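Cytochrome c-555 (Chlorobium tepidum, PDB 4J20) carries electrons as a small, basic, low-potential c-type monoheme cytochrome of green photosynthetic bacteria, although its exact role in photosynthesis is not established. Local coordinates at residues 44-52 and 73-84. The protein carries 2 engineered substitutions. Residues are numbered along the deposited sequence; the frame is centred on the assembly and turned at random.
With HEB (heme b/c), chain I; SO4 (sulfate ion), chain C.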
# COMPACT_ATOMS: atom_id res chain seq x y z
N MET A 44 -1.99 -6.32 8.71
CA MET A 44 -2.00 -6.55 7.28
C MET A 44 -3.37 -6.83 6.73
O MET A 44 -3.69 -6.38 5.62
CB MET A 44 -1.01 -7.65 6.87
CG MET A 44 0.44 -7.22 6.99
SD MET A 44 0.92 -5.99 5.72
CE MET A 44 0.75 -6.93 4.20
N ASN A 45 -4.18 -7.61 7.40
CA ASN A 45 -5.49 -7.91 6.87
C ASN A 45 -6.26 -6.63 6.54
O ASN A 45 -6.83 -6.50 5.46
CB ASN A 45 -6.27 -8.82 7.81
CG ASN A 45 -7.58 -9.25 7.22
OD1 ASN A 45 -8.63 -8.76 7.61
ND2 ASN A 45 -7.51 -10.10 6.22
N THR A 46 -6.28 -5.69 7.47
CA THR A 46 -6.99 -4.44 7.27
C THR A 46 -6.27 -3.60 6.21
O THR A 46 -6.93 -3.04 5.33
CB THR A 46 -7.07 -3.67 8.56
OG1 THR A 46 -7.97 -4.37 9.42
CG2 THR A 46 -7.59 -2.27 8.34
N LEU A 47 -4.93 -3.49 6.26
CA LEU A 47 -4.26 -2.68 5.25
C LEU A 47 -4.56 -3.19 3.84
O LEU A 47 -4.80 -2.40 2.92
CB LEU A 47 -2.73 -2.66 5.48
CG LEU A 47 -2.26 -1.93 6.73
CD1 LEU A 47 -0.78 -2.07 6.93
CD2 LEU A 47 -2.62 -0.46 6.67
N VAL A 48 -4.44 -4.48 3.66
CA VAL A 48 -4.68 -5.07 2.34
C VAL A 48 -6.16 -4.91 1.93
O VAL A 48 -6.46 -4.59 0.77
CB VAL A 48 -4.21 -6.53 2.30
CG1 VAL A 48 -4.57 -7.15 0.94
CG2 VAL A 48 -2.69 -6.60 2.56
N SER A 49 -7.09 -5.14 2.86
CA SER A 49 -8.50 -5.00 2.53
C SER A 49 -8.82 -3.58 2.09
O SER A 49 -9.54 -3.35 1.09
CB SER A 49 -9.37 -5.35 3.74
OG SER A 49 -10.74 -5.09 3.43
N LYS A 50 -8.29 -2.60 2.80
CA LYS A 50 -8.57 -1.22 2.43
C LYS A 50 -7.90 -0.87 1.11
O LYS A 50 -8.44 -0.04 0.34
CB LYS A 50 -8.13 -0.28 3.54
CG LYS A 50 -9.07 -0.38 4.78
CD LYS A 50 -8.54 0.40 5.98
CE LYS A 50 -8.61 1.91 5.78
NZ LYS A 50 -7.95 2.61 6.93
N SER A 51 -6.77 -1.52 0.81
CA SER A 51 -6.07 -1.26 -0.43
C SER A 51 -6.82 -1.86 -1.61
O SER A 51 -6.81 -1.29 -2.71
CB SER A 51 -4.64 -1.80 -0.41
OG SER A 51 -3.91 -1.09 0.58
N ILE A 52 -7.42 -3.04 -1.43
CA ILE A 52 -8.16 -3.69 -2.52
C ILE A 52 -9.49 -2.98 -2.72
O ILE A 52 -9.93 -2.82 -3.84
CB ILE A 52 -8.41 -5.17 -2.16
CG1 ILE A 52 -7.09 -5.95 -2.27
CG2 ILE A 52 -9.52 -5.79 -3.02
CD1 ILE A 52 -7.15 -7.32 -1.47
N ASP A 73 -5.62 -9.48 -6.08
CA ASP A 73 -5.51 -9.23 -4.65
C ASP A 73 -4.16 -9.66 -4.10
O ASP A 73 -3.63 -8.98 -3.22
CB ASP A 73 -6.64 -9.91 -3.88
CG ASP A 73 -8.00 -9.27 -4.13
OD1 ASP A 73 -8.09 -8.22 -4.80
OD2 ASP A 73 -9.02 -9.84 -3.71
N ALA A 74 -3.61 -10.76 -4.59
CA ALA A 74 -2.32 -11.23 -4.16
C ALA A 74 -1.24 -10.19 -4.49
O ALA A 74 -0.39 -9.89 -3.66
CB ALA A 74 -1.99 -12.57 -4.79
N GLN A 75 -1.31 -9.63 -5.70
CA GLN A 75 -0.32 -8.62 -6.09
C GLN A 75 -0.43 -7.40 -5.22
O GLN A 75 0.59 -6.82 -4.77
CB GLN A 75 -0.45 -8.24 -7.55
CG GLN A 75 -0.02 -9.37 -8.47
CD GLN A 75 -0.54 -9.27 -9.91
OE1 GLN A 75 -1.45 -8.52 -10.24
NE2 GLN A 75 0.00 -10.13 -10.79
N VAL A 76 -1.65 -6.95 -4.98
CA VAL A 76 -1.85 -5.79 -4.13
C VAL A 76 -1.37 -6.04 -2.71
O VAL A 76 -0.62 -5.22 -2.14
CB VAL A 76 -3.33 -5.34 -4.13
CG1 VAL A 76 -3.58 -4.21 -3.09
CG2 VAL A 76 -3.74 -4.87 -5.50
N GLY A 77 -1.68 -7.19 -2.16
CA GLY A 77 -1.26 -7.45 -0.82
C GLY A 77 0.26 -7.61 -0.72
O GLY A 77 0.89 -7.22 0.27
N ASN A 78 0.89 -8.19 -1.75
CA ASN A 78 2.34 -8.30 -1.77
C ASN A 78 3.00 -6.93 -1.82
O ASN A 78 4.03 -6.68 -1.17
CB ASN A 78 2.85 -9.19 -2.91
CG ASN A 78 2.51 -10.64 -2.70
OD1 ASN A 78 2.26 -11.08 -1.59
ND2 ASN A 78 2.51 -11.41 -3.77
N ALA A 79 2.40 -6.02 -2.59
CA ALA A 79 2.88 -4.63 -2.63
C ALA A 79 2.73 -3.96 -1.26
O ALA A 79 3.64 -3.23 -0.83
CB ALA A 79 2.15 -3.85 -3.70
N VAL A 80 1.62 -4.21 -0.56
CA VAL A 80 1.46 -3.65 0.78
C VAL A 80 2.56 -4.18 1.68
O VAL A 80 3.17 -3.44 2.46
CB VAL A 80 0.05 -3.99 1.37
CG1 VAL A 80 -0.03 -3.53 2.83
CG2 VAL A 80 -1.08 -3.36 0.54
N ALA A 81 2.87 -5.47 1.58
CA ALA A 81 3.92 -6.08 2.41
C ALA A 81 5.25 -5.41 2.15
O ALA A 81 6.01 -5.16 3.08
CB ALA A 81 4.00 -7.59 2.16
N TYR A 82 5.53 -5.13 0.87
CA TYR A 82 6.74 -4.41 0.56
C TYR A 82 6.77 -3.03 1.20
O TYR A 82 7.74 -2.63 1.85
CB TYR A 82 6.90 -4.30 -0.96
CG TYR A 82 8.09 -3.49 -1.34
CD1 TYR A 82 9.37 -4.00 -1.21
CD2 TYR A 82 7.95 -2.18 -1.77
CE1 TYR A 82 10.48 -3.24 -1.51
CE2 TYR A 82 9.10 -1.39 -2.05
CZ TYR A 82 10.33 -1.95 -1.94
OH TYR A 82 11.45 -1.19 -2.26
N MET A 83 5.68 -2.29 1.04
CA MET A 83 5.58 -0.92 1.60
C MET A 83 5.77 -0.93 3.12
O MET A 83 6.52 -0.11 3.67
CB MET A 83 4.23 -0.34 1.26
CG MET A 83 4.06 -0.11 -0.24
SD MET A 83 2.36 0.23 -0.77
CE MET A 83 2.12 1.84 -0.05
N VAL A 84 5.08 -1.83 3.80
CA VAL A 84 5.18 -1.90 5.26
C VAL A 84 6.60 -2.28 5.68
O VAL A 84 7.17 -1.66 6.60
CB VAL A 84 4.17 -2.92 5.79
CG1 VAL A 84 4.50 -3.35 7.24
CG2 VAL A 84 2.76 -2.41 5.68
FE HEB I . -2.28 3.88 -1.60
CHA HEB I . -3.15 4.71 1.57
CHB HEB I . -1.33 0.76 -0.52
CHC HEB I . -1.57 2.97 -4.79
CHD HEB I . -2.95 7.05 -2.64
NA HEB I . -2.27 2.92 0.17
C1A HEB I . -2.64 3.45 1.40
C2A HEB I . -2.40 2.46 2.42
C3A HEB I . -1.88 1.39 1.83
C4A HEB I . -1.79 1.66 0.43
CMA HEB I . -1.45 0.08 2.48
CAA HEB I . -2.67 2.69 3.90
CBA HEB I . -3.97 1.99 4.35
CGA HEB I . -4.35 2.25 5.78
O1A HEB I . -3.72 3.08 6.49
O2A HEB I . -5.37 1.63 6.19
NB HEB I . -1.57 2.21 -2.49
C1B HEB I . -1.27 1.00 -1.88
C2B HEB I . -0.93 0.02 -2.87
C3B HEB I . -0.97 0.64 -4.06
C4B HEB I . -1.39 2.01 -3.86
CMB HEB I . -0.50 -1.38 -2.50
CAB HEB I . -0.67 0.10 -5.44
CBB HEB I . -1.44 -1.19 -5.76
NC HEB I . -2.23 4.85 -3.34
C1C HEB I . -1.94 4.28 -4.57
C2C HEB I . -2.06 5.27 -5.61
C3C HEB I . -2.38 6.42 -5.00
C4C HEB I . -2.55 6.17 -3.61
CMC HEB I . -1.71 5.00 -7.07
CAC HEB I . -2.56 7.81 -5.62
CBC HEB I . -3.59 7.94 -6.73
ND HEB I . -2.94 5.55 -0.70
C1D HEB I . -3.16 6.77 -1.32
C2D HEB I . -3.59 7.74 -0.37
C3D HEB I . -3.65 7.05 0.89
C4D HEB I . -3.23 5.70 0.63
CMD HEB I . -3.94 9.19 -0.60
CAD HEB I . -4.04 7.62 2.25
CBD HEB I . -5.56 7.63 2.51
CGD HEB I . -5.85 8.17 3.86
O1D HEB I . -5.42 7.56 4.84
O2D HEB I . -6.45 9.22 3.97
S SO4 C . -2.79 -9.18 10.83
O1 SO4 C . -3.41 -9.63 9.57
O2 SO4 C . -2.53 -10.34 11.68
O3 SO4 C . -1.45 -8.55 10.51
O4 SO4 C . -3.83 -8.25 11.37
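In the cytochrome c fold, helix 44-52 and the C-terminal helix 73-84 pack along one heme edge, crossing at 125° between their N-to-C directions, with their axes 9.3 Å apart at closest approach. Two knobs-into-holes interlock them. M44 sits among G77, V80, A81 and V84: its chain bends at chi2 and chi3, which brings CE against helix 73-84, 3.7 Å from V80 CG1 and beside A81 N, while SD rests against V84 CG2. In return, V80 enters the hole formed by M44, L47, V48 and S51. The helices come closest at G77, where the missing side chain lets V48 CA approach G77 CA to 5.2 Å. The bare CA takes both methyls of V48, CG1 and CG2 each at 3.8 Å. L47 packs CB against V80 CG1 and CD1 against V84 CG2.

The heme lies against the same pair of helices: V80 CG2 meets heme methyl CMB at 3.7 Å, and K50 NZ donates to propionate oxygen O2A. At the far end, the I52 and D73 side chains cross at about a right angle; I52 covers one face of the carboxylate, CD1 over D73 CG and CG2 3.3 Å from D73 OD1. I52 CG1 also reaches V76 CG1. An alanine in place of I52 would probably leave a gap beside V76 and strip the D73 carboxylate of its hydrocarbon cover. S51 faces both V76 and V80, with OG turned beside its own backbone N (chi1 -64°). From there OG donates a hydrogen bond to L47 O, 2.8 Å, so that this carbonyl oxygen accepts two bonds, S51 OG and S51 N reaching it from opposite faces of its plane.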